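Local coordinates for oxysterol-binding protein homolog 3 (Saccharomyces cerevisiae, PDB 4IC4) that carries lipids in a hydrophobic pocket and transfers them between membranes through the cytosol, in directional transport coupled to phosphoinositides, at residues A[95-103]-A[221-231]; A[157-168]-A[180-191]. One frame throughout, in Å; residues are numbered along the deposited sequence.

Both contacts belong to the OSBP-related domain, the lipid-binding part of this protein, and their centres are about 13 Å apart on the same side of the chain's centre. Helix 94-104 comes first in the chain. The hairpin of contact 2, strands 160-172 and 177-189, follows, and then strands 214-225 and 230-235, which return to the helix in contact 1. The antiparallel strand pairing of the barrel runs from one hairpin to the other through strands 195-199 and 203-206. The contacts also touch directly, Val98 CG2 meeting Leu187 CD2 at 3.8 Å. The helix thus packs on the hairpin of contact 1 and, through Val98, also touches that of contact 2, tying together two parts of the barrel wall.

Contact 1: A[95-103]-A[221-231]; sequences ITFVSAFAI and FEVHSSKGDKS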
loop_
_atom_site.group_PDB
_atom_site.type_symbol
_atom_site.label_atom_id
_atom_site.label_comp_id
_atom_site.label_asym_id
_atom_site.label_seq_id
_atom_site.Cartn_x
_atom_site.Cartn_y
_atom_site.Cartn_z
ATOM N N ILE A 95 15.562 1.278 -15.174
ATOM C CA ILE A 95 14.284 1.977 -15.129
ATOM C C ILE A 95 13.143 1.167 -15.738
ATOM O O ILE A 95 11.978 1.414 -15.434
ATOM C CB ILE A 95 14.366 3.378 -15.801
ATOM C CG1 ILE A 95 13.233 4.268 -15.270
ATOM C CG2 ILE A 95 14.261 3.251 -17.314
ATOM C CD1 ILE A 95 13.387 5.745 -15.590
ATOM N N THR A 96 13.463 0.192 -16.585
ATOM C CA THR A 96 12.415 -0.629 -17.180
ATOM C C THR A 96 11.752 -1.446 -16.074
ATOM O O THR A 96 10.529 -1.557 -16.016
ATOM C CB THR A 96 12.967 -1.604 -18.247
ATOM O OG1 THR A 96 13.989 -2.422 -17.668
ATOM C CG2 THR A 96 13.540 -0.840 -19.423
ATOM N N PHE A 97 12.569 -2.006 -15.187
ATOM C CA PHE A 97 12.046 -2.820 -14.101
ATOM C C PHE A 97 11.485 -1.972 -12.966
ATOM O O PHE A 97 10.535 -2.376 -12.289
ATOM C CB PHE A 97 13.132 -3.779 -13.609
ATOM C CG PHE A 97 13.580 -4.745 -14.665
ATOM C CD1 PHE A 97 14.597 -4.406 -15.549
ATOM C CD2 PHE A 97 12.915 -5.953 -14.841
ATOM C CE1 PHE A 97 14.939 -5.255 -16.604
ATOM C CE2 PHE A 97 13.248 -6.808 -15.892
ATOM C CZ PHE A 97 14.260 -6.455 -16.773
ATOM N N VAL A 98 12.064 -0.795 -12.755
ATOM C CA VAL A 98 11.549 0.091 -11.717
ATOM C C VAL A 98 10.157 0.541 -12.166
ATOM O O VAL A 98 9.242 0.664 -11.353
ATOM C CB VAL A 98 12.462 1.323 -11.514
ATOM C CG1 VAL A 98 11.817 2.301 -10.542
ATOM C CG2 VAL A 98 13.813 0.880 -10.976
ATOM N N SER A 99 9.992 0.765 -13.467
ATOM C CA SER A 99 8.697 1.176 -13.996
ATOM C C SER A 99 7.672 0.061 -13.784
ATOM O O SER A 99 6.532 0.315 -13.395
ATOM C CB SER A 99 8.807 1.502 -15.486
ATOM O OG SER A 99 9.639 2.631 -15.691
ATOM N N ALA A 100 8.079 -1.177 -14.044
ATOM C CA ALA A 100 7.187 -2.316 -13.854
ATOM C C ALA A 100 6.775 -2.362 -12.384
ATOM O O ALA A 100 5.606 -2.582 -12.056
ATOM C CB ALA A 100 7.900 -3.615 -14.242
ATOM N N PHE A 101 7.744 -2.156 -11.500
ATOM C CA PHE A 101 7.466 -2.165 -10.069
ATOM C C PHE A 101 6.467 -1.072 -9.704
ATOM O O PHE A 101 5.518 -1.313 -8.963
ATOM C CB PHE A 101 8.756 -1.956 -9.272
ATOM C CG PHE A 101 8.537 -1.860 -7.786
ATOM C CD1 PHE A 101 8.293 -3.004 -7.030
ATOM C CD2 PHE A 101 8.538 -0.623 -7.152
ATOM C CE1 PHE A 101 8.051 -2.914 -5.658
ATOM C CE2 PHE A 101 8.296 -0.523 -5.777
ATOM C CZ PHE A 101 8.053 -1.674 -5.030
ATOM N N ALA A 102 6.678 0.128 -10.240
ATOM C CA ALA A 102 5.809 1.264 -9.954
ATOM C C ALA A 102 4.351 1.041 -10.339
ATOM O O ALA A 102 3.441 1.529 -9.668
ATOM C CB ALA A 102 6.342 2.510 -10.651
ATOM N N ILE A 103 4.133 0.306 -11.423
ATOM C CA ILE A 103 2.788 0.024 -11.907
ATOM C C ILE A 103 2.163 -1.212 -11.255
ATOM O O ILE A 103 0.943 -1.287 -11.093
ATOM C CB ILE A 103 2.808 -0.205 -13.438
ATOM C CG1 ILE A 103 3.257 1.074 -14.149
ATOM C CG2 ILE A 103 1.435 -0.642 -13.928
ATOM C CD1 ILE A 103 3.538 0.887 -15.631
ATOM N N PHE A 221 1.833 9.174 -15.496
ATOM C CA PHE A 221 2.793 9.497 -14.447
ATOM C C PHE A 221 4.181 9.101 -14.931
ATOM O O PHE A 221 4.314 8.293 -15.855
ATOM C CB PHE A 221 2.429 8.804 -13.119
ATOM C CG PHE A 221 2.895 7.381 -13.003
ATOM C CD1 PHE A 221 4.049 7.073 -12.286
ATOM C CD2 PHE A 221 2.156 6.345 -13.562
ATOM C CE1 PHE A 221 4.457 5.750 -12.121
ATOM C CE2 PHE A 221 2.555 5.018 -13.405
ATOM C CZ PHE A 221 3.706 4.717 -12.684
ATOM N N GLU A 222 5.210 9.685 -14.331
ATOM C CA GLU A 222 6.570 9.393 -14.750
ATOM C C GLU A 222 7.483 8.942 -13.621
ATOM O O GLU A 222 7.291 9.295 -12.457
ATOM C CB GLU A 222 7.190 10.621 -15.429
ATOM C CG GLU A 222 6.350 11.214 -16.553
ATOM C CD GLU A 222 7.113 12.238 -17.375
ATOM O OE1 GLU A 222 7.717 13.153 -16.779
ATOM O OE2 GLU A 222 7.105 12.129 -18.621
ATOM N N VAL A 223 8.477 8.144 -13.987
ATOM C CA VAL A 223 9.474 7.666 -13.049
ATOM C C VAL A 223 10.755 8.348 -13.503
ATOM O O VAL A 223 11.078 8.330 -14.691
ATOM C CB VAL A 223 9.658 6.141 -13.137
ATOM C CG1 VAL A 223 10.814 5.704 -12.246
ATOM C CG2 VAL A 223 8.371 5.445 -12.726
ATOM N N HIS A 224 11.474 8.956 -12.570
ATOM C CA HIS A 224 12.704 9.660 -12.907
ATOM C C HIS A 224 13.923 9.104 -12.193
ATOM O O HIS A 224 13.877 8.794 -11.004
ATOM C CB HIS A 224 12.551 11.147 -12.583
ATOM C CG HIS A 224 11.533 11.846 -13.430
ATOM N ND1 HIS A 224 11.746 12.133 -14.762
ATOM C CD2 HIS A 224 10.287 12.290 -13.144
ATOM C CE1 HIS A 224 10.674 12.725 -15.259
ATOM N NE2 HIS A 224 9.775 12.831 -14.297
ATOM N N SER A 225 15.018 8.983 -12.938
ATOM C CA SER A 225 16.270 8.480 -12.401
ATOM C C SER A 225 17.244 9.626 -12.188
ATOM O O SER A 225 17.242 10.601 -12.941
ATOM C CB SER A 225 16.897 7.476 -13.367
ATOM O OG SER A 225 18.261 7.270 -13.047
ATOM N N SER A 226 18.079 9.505 -11.163
ATOM C CA SER A 226 19.068 10.534 -10.875
ATOM C C SER A 226 20.088 10.624 -12.010
ATOM O O SER A 226 20.868 11.574 -12.074
ATOM C CB SER A 226 19.783 10.231 -9.554
ATOM O OG SER A 226 20.377 8.942 -9.566
ATOM N N LYS A 227 20.076 9.641 -12.906
ATOM C CA LYS A 227 21.010 9.642 -14.027
ATOM C C LYS A 227 20.425 10.287 -15.280
ATOM O O LYS A 227 21.063 10.302 -16.334
ATOM C CB LYS A 227 21.481 8.215 -14.330
ATOM C CG LYS A 227 22.093 7.516 -13.117
ATOM C CD LYS A 227 23.278 6.630 -13.477
ATOM C CE LYS A 227 22.900 5.540 -14.461
ATOM N NZ LYS A 227 24.062 4.656 -14.771
ATOM N N GLY A 228 19.212 10.821 -15.164
ATOM C CA GLY A 228 18.586 11.488 -16.294
ATOM C C GLY A 228 17.483 10.735 -17.012
ATOM O O GLY A 228 16.625 11.350 -17.645
ATOM N N ASP A 229 17.497 9.410 -16.923
ATOM C CA ASP A 229 16.482 8.596 -17.580
ATOM C C ASP A 229 15.085 8.944 -17.077
ATOM O O ASP A 229 14.903 9.324 -15.922
ATOM C CB ASP A 229 16.747 7.111 -17.318
ATOM C CG ASP A 229 18.094 6.659 -17.837
ATOM O OD1 ASP A 229 18.181 6.258 -19.018
ATOM O OD2 ASP A 229 19.067 6.717 -17.062
ATOM N N LYS A 230 14.100 8.817 -17.955
ATOM C CA LYS A 230 12.722 9.089 -17.583
ATOM C C LYS A 230 11.818 8.055 -18.229
ATOM O O LYS A 230 12.064 7.610 -19.351
ATOM C CB LYS A 230 12.296 10.490 -18.032
ATOM C CG LYS A 230 12.350 10.709 -19.533
ATOM C CD LYS A 230 11.702 12.030 -19.925
ATOM C CE LYS A 230 10.208 12.016 -19.643
ATOM N NZ LYS A 230 9.521 10.914 -20.377
ATOM N N SER A 231 10.778 7.658 -17.507
ATOM C CA SER A 231 9.824 6.690 -18.016
ATOM C C SER A 231 8.454 7.346 -17.953
ATOM O O SER A 231 8.071 7.904 -16.924
ATOM C CB SER A 231 9.842 5.419 -17.168
ATOM O OG SER A 231 8.953 4.447 -17.691
#
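Ser99 and Val223 make the nearest backbone approach, CA to CA 6.6 Å, where helix 95-103 crosses strand 221-225 at 140°, axes 9.3 Å apart. The polar core is a relay of two hydroxyls. Ser231 OG donates to Ser99 OG over 2.8 Å, and Ser99 OG in turn donates to Ile95 O, 2.6 Å away, one turn back along the helix. With chi1 at -65°, Ser99 OG lies beside its own backbone N, and the two reach Ile95 O from opposite faces of the carbonyl plane, so that acceptor is gripped twice. Replacing Ser99 by alanine would take away both bonds of its hydroxyl; the buried Ser231 OG would probably be left without this acceptor, and Ile95 O with the Ser99 backbone N-H alone of the two donors.

Apolar groups surround this relay. Ile95 sends its extended chain across the hairpin: CD1 rests on the paired backbones, 3.6 Å from Val223 O, and also meets the CB atoms of Asp229 and Ser231. Val223 spreads its branches along the helix, CG1 touching Val98 CG1 at 3.9 Å and Ile95 CG1, while CG2 faces Ala102 CB. One helical turn beyond Ser99, Ala102 and Ile103 meet the ring edge of Phe221: CZ lies 4.0 Å from Ala102 CB, nearly in the ring plane, and equally close to Ile103 CG1.

Within the type I turn from Ser225 to Gly228, Ser225 OG accepts from Lys227 N, an ST turn; the same hydroxyl also bonds Glu194. Asp229 directs its carboxylate to Arg260. On its other side the helix meets helix 83-88, with Ala100 on Leu84 and Phe101 on Leu85. This is helix-on-hairpin packing against the wall of the OSBP-related beta barrel, away from the phosphoinositide site.

Contact 2: A[157-168]-A[180-191]; sequences HLDWECSYTVTP and NNEGILRLKFKT
Glu161 with Lys188, Ser163 with Arg186 and Thr167 with Glu182 are the hydrogen-bonded pairs of this antiparallel hairpin, each closed by two backbone bonds; Arg186 N to Ser163 O is 2.9 Å and almost straight at 173°. Beyond the ladder, Lys190 NZ folds back to His157 O at 2.9 Å.

Between Ser163 and Thr167 the ladder opens, and two waters bridge it. One accepts a hydrogen bond from Thr165 N and donates to Ile184 O; the other accepts from Tyr164 OH and donates to Asn181 O and Gly183 O. At Gly183 a side chain would run into Thr165 O.

The apolar packing centres on Tyr164. Swung anti to its backbone N (chi1 -170°), the ring takes a CH-pi contact from Leu185 CG, 3.5 Å from its centroid, with Val166 CB over the opposite face. Further along, Leu187 CD1 meets Trp160 CB at 4.2 Å.

Charges line the other face: a water joins Glu161 OE1 to Lys190 NZ, and Arg186 pairs with Glu197 on the next strand. The hairpin is therefore two-sided, Trp160, Leu187 and Phe189 packing on helix 83-88 while charged, hydrated side chains occupy the reverse.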
loop_
_atom_site.group_PDB
_atom_site.type_symbol
_atom_site.label_atom_id
_atom_site.label_comp_id
_atom_site.label_asym_id
_atom_site.label_seq_id
_atom_site.Cartn_x
_atom_site.Cartn_y
_atom_site.Cartn_z
ATOM N N HIS A 157 16.582 -3.780 1.555
ATOM C CA HIS A 157 17.074 -5.011 0.949
ATOM C C HIS A 157 18.584 -4.787 0.921
ATOM O O HIS A 157 19.046 -3.658 1.085
ATOM C CB HIS A 157 16.517 -5.137 -0.473
ATOM C CG HIS A 157 16.934 -6.382 -1.196
ATOM N ND1 HIS A 157 18.173 -6.525 -1.783
ATOM C CD2 HIS A 157 16.254 -7.523 -1.468
ATOM C CE1 HIS A 157 18.237 -7.699 -2.390
ATOM N NE2 HIS A 157 17.086 -8.322 -2.214
ATOM N N LEU A 158 19.358 -5.847 0.735
ATOM C CA LEU A 158 20.805 -5.689 0.682
ATOM C C LEU A 158 21.225 -4.759 -0.455
ATOM O O LEU A 158 22.193 -4.002 -0.326
ATOM C CB LEU A 158 21.483 -7.048 0.480
ATOM C CG LEU A 158 22.992 -7.015 0.206
ATOM C CD1 LEU A 158 23.721 -6.550 1.452
ATOM C CD2 LEU A 158 23.476 -8.396 -0.203
ATOM N N ASP A 159 20.480 -4.790 -1.556
ATOM C CA ASP A 159 20.844 -3.998 -2.728
ATOM C C ASP A 159 20.020 -2.752 -3.041
ATOM O O ASP A 159 20.307 -2.050 -4.009
ATOM C CB ASP A 159 20.870 -4.911 -3.956
ATOM C CG ASP A 159 21.709 -6.156 -3.735
ATOM O OD1 ASP A 159 22.821 -6.029 -3.180
ATOM O OD2 ASP A 159 21.258 -7.256 -4.112
ATOM N N TRP A 160 19.003 -2.472 -2.237
ATOM C CA TRP A 160 18.171 -1.295 -2.465
ATOM C C TRP A 160 17.350 -0.983 -1.234
ATOM O O TRP A 160 17.185 -1.818 -0.349
ATOM C CB TRP A 160 17.216 -1.502 -3.656
ATOM C CG TRP A 160 16.355 -2.748 -3.569
ATOM C CD1 TRP A 160 16.590 -3.945 -4.183
ATOM C CD2 TRP A 160 15.146 -2.919 -2.811
ATOM N NE1 TRP A 160 15.605 -4.850 -3.856
ATOM C CE2 TRP A 160 14.707 -4.247 -3.016
ATOM C CE3 TRP A 160 14.392 -2.078 -1.978
ATOM C CZ2 TRP A 160 13.549 -4.759 -2.416
ATOM C CZ3 TRP A 160 13.235 -2.591 -1.379
ATOM C CH2 TRP A 160 12.828 -3.919 -1.604
ATOM N N GLU A 161 16.858 0.245 -1.169
ATOM C CA GLU A 161 16.003 0.649 -0.066
ATOM C C GLU A 161 15.012 1.650 -0.621
ATOM O O GLU A 161 15.259 2.279 -1.654
ATOM C CB GLU A 161 16.810 1.258 1.082
ATOM C CG GLU A 161 17.608 2.495 0.728
ATOM C CD GLU A 161 18.282 3.100 1.943
ATOM O OE1 GLU A 161 18.981 2.361 2.670
ATOM O OE2 GLU A 161 18.113 4.316 2.168
ATOM N N CYS A 162 13.880 1.792 0.055
ATOM C CA CYS A 162 12.851 2.705 -0.404
ATOM C C CYS A 162 12.195 3.413 0.771
ATOM O O CYS A 162 11.900 2.793 1.790
ATOM C CB CYS A 162 11.797 1.926 -1.194
ATOM S SG CYS A 162 10.659 2.955 -2.142
ATOM N N SER A 163 11.993 4.720 0.626
ATOM C CA SER A 163 11.353 5.533 1.651
ATOM C C SER A 163 10.092 6.133 1.037
ATOM O O SER A 163 10.032 6.393 -0.170
ATOM C CB SER A 163 12.299 6.640 2.113
ATOM O OG SER A 163 12.655 7.474 1.025
ATOM N N TYR A 164 9.083 6.354 1.871
ATOM C CA TYR A 164 7.818 6.877 1.385
ATOM C C TYR A 164 7.051 7.545 2.513
ATOM O O TYR A 164 6.861 6.957 3.569
ATOM C CB TYR A 164 7.011 5.702 0.813
ATOM C CG TYR A 164 5.740 6.007 0.031
ATOM C CD1 TYR A 164 5.611 7.168 -0.748
ATOM C CD2 TYR A 164 4.722 5.045 -0.047
ATOM C CE1 TYR A 164 4.507 7.344 -1.590
ATOM C CE2 TYR A 164 3.624 5.212 -0.878
ATOM C CZ TYR A 164 3.522 6.357 -1.652
ATOM O OH TYR A 164 2.449 6.479 -2.510
ATOM N N THR A 165 6.646 8.788 2.292
ATOM C CA THR A 165 5.844 9.540 3.255
ATOM C C THR A 165 4.595 9.818 2.437
ATOM O O THR A 165 4.648 10.537 1.434
ATOM C CB THR A 165 6.527 10.855 3.676
ATOM O OG1 THR A 165 7.729 10.554 4.400
ATOM C CG2 THR A 165 5.599 11.664 4.561
ATOM N N VAL A 166 3.467 9.260 2.860
ATOM C CA VAL A 166 2.259 9.402 2.070
ATOM C C VAL A 166 0.975 9.770 2.797
ATOM O O VAL A 166 0.738 9.371 3.941
ATOM C CB VAL A 166 2.024 8.096 1.292
ATOM C CG1 VAL A 166 1.845 6.941 2.275
ATOM C CG2 VAL A 166 0.816 8.212 0.404
ATOM N N THR A 167 0.148 10.535 2.100
ATOM C CA THR A 167 -1.148 10.957 2.602
ATOM C C THR A 167 -2.176 10.615 1.537
ATOM O O THR A 167 -2.175 11.217 0.461
ATOM C CB THR A 167 -1.205 12.476 2.854
ATOM O OG1 THR A 167 -0.377 12.806 3.974
ATOM C CG2 THR A 167 -2.643 12.917 3.148
ATOM N N PRO A 168 -3.041 9.624 1.801
ATOM C CA PRO A 168 -4.058 9.262 0.809
ATOM C C PRO A 168 -5.053 10.411 0.718
ATOM O O PRO A 168 -5.316 11.086 1.713
ATOM C CB PRO A 168 -4.687 8.002 1.399
ATOM C CG PRO A 168 -3.555 7.397 2.192
ATOM C CD PRO A 168 -2.960 8.609 2.868
ATOM N N ASN A 180 -5.921 9.236 -4.661
ATOM C CA ASN A 180 -4.512 9.542 -4.853
ATOM C C ASN A 180 -3.727 9.299 -3.582
ATOM O O ASN A 180 -4.269 9.338 -2.478
ATOM C CB ASN A 180 -4.308 11.004 -5.263
ATOM C CG ASN A 180 -4.829 11.305 -6.654
ATOM O OD1 ASN A 180 -6.017 11.546 -6.846
ATOM N ND2 ASN A 180 -3.935 11.285 -7.634
ATOM N N ASN A 181 -2.443 9.024 -3.756
ATOM C CA ASN A 181 -1.530 8.841 -2.640
ATOM C C ASN A 181 -0.563 9.997 -2.840
ATOM O O ASN A 181 0.242 9.979 -3.773
ATOM C CB ASN A 181 -0.780 7.511 -2.742
ATOM C CG ASN A 181 -1.448 6.393 -1.958
ATOM O OD1 ASN A 181 -1.076 5.229 -2.092
ATOM N ND2 ASN A 181 -2.428 6.741 -1.130
ATOM N N GLU A 182 -0.663 11.014 -1.993
ATOM C CA GLU A 182 0.213 12.172 -2.106
ATOM C C GLU A 182 1.538 11.859 -1.433
ATOM O O GLU A 182 1.589 11.559 -0.237
ATOM C CB GLU A 182 -0.432 13.399 -1.456
ATOM C CG GLU A 182 -1.842 13.681 -1.958
ATOM C CD GLU A 182 -2.443 14.951 -1.375
ATOM O OE1 GLU A 182 -2.093 15.320 -0.234
ATOM O OE2 GLU A 182 -3.285 15.574 -2.060
ATOM N N GLY A 183 2.613 11.932 -2.206
ATOM C CA GLY A 183 3.922 11.642 -1.663
ATOM C C GLY A 183 4.784 10.971 -2.706
ATOM O O GLY A 183 4.292 10.231 -3.563
ATOM N N ILE A 184 6.081 11.229 -2.633
ATOM C CA ILE A 184 7.015 10.655 -3.586
ATOM C C ILE A 184 7.684 9.397 -3.055
ATOM O O ILE A 184 8.196 9.378 -1.938
ATOM C CB ILE A 184 8.117 11.674 -3.956
ATOM C CG1 ILE A 184 7.483 12.918 -4.581
ATOM C CG2 ILE A 184 9.108 11.042 -4.923
ATOM C CD1 ILE A 184 8.479 13.990 -4.953
ATOM N N LEU A 185 7.650 8.333 -3.847
ATOM C CA LEU A 185 8.322 7.104 -3.450
ATOM C C LEU A 185 9.767 7.318 -3.872
ATOM O O LEU A 185 10.042 7.599 -5.041
ATOM C CB LEU A 185 7.740 5.888 -4.172
ATOM C CG LEU A 185 6.311 5.490 -3.806
ATOM C CD1 LEU A 185 5.338 6.421 -4.515
ATOM C CD2 LEU A 185 6.052 4.047 -4.222
ATOM N N ARG A 186 10.681 7.192 -2.919
ATOM C CA ARG A 186 12.096 7.398 -3.185
ATOM C C ARG A 186 12.872 6.099 -3.080
ATOM O O ARG A 186 13.110 5.589 -1.981
ATOM C CB ARG A 186 12.669 8.422 -2.204
ATOM C CG ARG A 186 11.957 9.770 -2.230
ATOM C CD ARG A 186 12.544 10.733 -1.208
ATOM N NE ARG A 186 11.795 11.986 -1.139
ATOM C CZ ARG A 186 11.738 12.881 -2.119
ATOM N NH1 ARG A 186 12.392 12.671 -3.254
ATOM N NH2 ARG A 186 11.025 13.989 -1.966
ATOM N N LEU A 187 13.272 5.580 -4.234
ATOM C CA LEU A 187 14.024 4.342 -4.315
ATOM C C LEU A 187 15.509 4.638 -4.492
ATOM O O LEU A 187 15.886 5.514 -5.267
ATOM C CB LEU A 187 13.528 3.516 -5.502
ATOM C CG LEU A 187 14.365 2.315 -5.942
ATOM C CD1 LEU A 187 14.321 1.236 -4.875
ATOM C CD2 LEU A 187 13.829 1.791 -7.270
ATOM N N LYS A 188 16.339 3.912 -3.757
ATOM C CA LYS A 188 17.786 4.065 -3.855
ATOM C C LYS A 188 18.454 2.714 -4.060
ATOM O O LYS A 188 18.200 1.766 -3.319
ATOM C CB LYS A 188 18.362 4.696 -2.584
ATOM C CG LYS A 188 19.888 4.653 -2.533
ATOM C CD LYS A 188 20.438 5.162 -1.213
ATOM C CE LYS A 188 21.951 5.025 -1.170
ATOM N NZ LYS A 188 22.503 5.458 0.141
ATOM N N PHE A 189 19.296 2.626 -5.083
ATOM C CA PHE A 189 20.057 1.409 -5.348
ATOM C C PHE A 189 21.238 1.469 -4.381
ATOM O O PHE A 189 22.014 2.421 -4.412
ATOM C CB PHE A 189 20.599 1.412 -6.781
ATOM C CG PHE A 189 19.640 0.892 -7.810
ATOM C CD1 PHE A 189 18.294 0.698 -7.509
ATOM C CD2 PHE A 189 20.085 0.600 -9.099
ATOM C CE1 PHE A 189 17.409 0.223 -8.480
ATOM C CE2 PHE A 189 19.212 0.126 -10.070
ATOM C CZ PHE A 189 17.872 -0.064 -9.762
ATOM N N LYS A 190 21.369 0.472 -3.514
ATOM C CA LYS A 190 22.473 0.459 -2.565
ATOM C C LYS A 190 23.726 -0.094 -3.233
ATOM O O LYS A 190 24.801 -0.141 -2.635
ATOM C CB LYS A 190 22.095 -0.356 -1.326
ATOM C CG LYS A 190 21.044 0.345 -0.470
ATOM C CD LYS A 190 20.419 -0.568 0.569
ATOM C CE LYS A 190 21.410 -0.997 1.630
ATOM N NZ LYS A 190 20.755 -1.874 2.636
ATOM N N THR A 191 23.579 -0.495 -4.490
ATOM C CA THR A 191 24.698 -1.023 -5.260
ATOM C C THR A 191 25.478 0.119 -5.904
ATOM O O THR A 191 26.704 0.164 -5.829
ATOM C CB THR A 191 24.212 -1.940 -6.393
ATOM O OG1 THR A 191 23.216 -1.248 -7.157
ATOM C CG2 THR A 191 23.635 -3.232 -5.838
HETATM O O HOH W 1 19.242 -0.024 4.035
HETATM O O HOH W 2 21.864 3.279 2.116
HETATM O O HOH W 3 15.613 6.291 -0.295
HETATM O O HOH W 4 2.403 8.502 -4.223
HETATM O O HOH W 5 8.151 10.455 0.408
#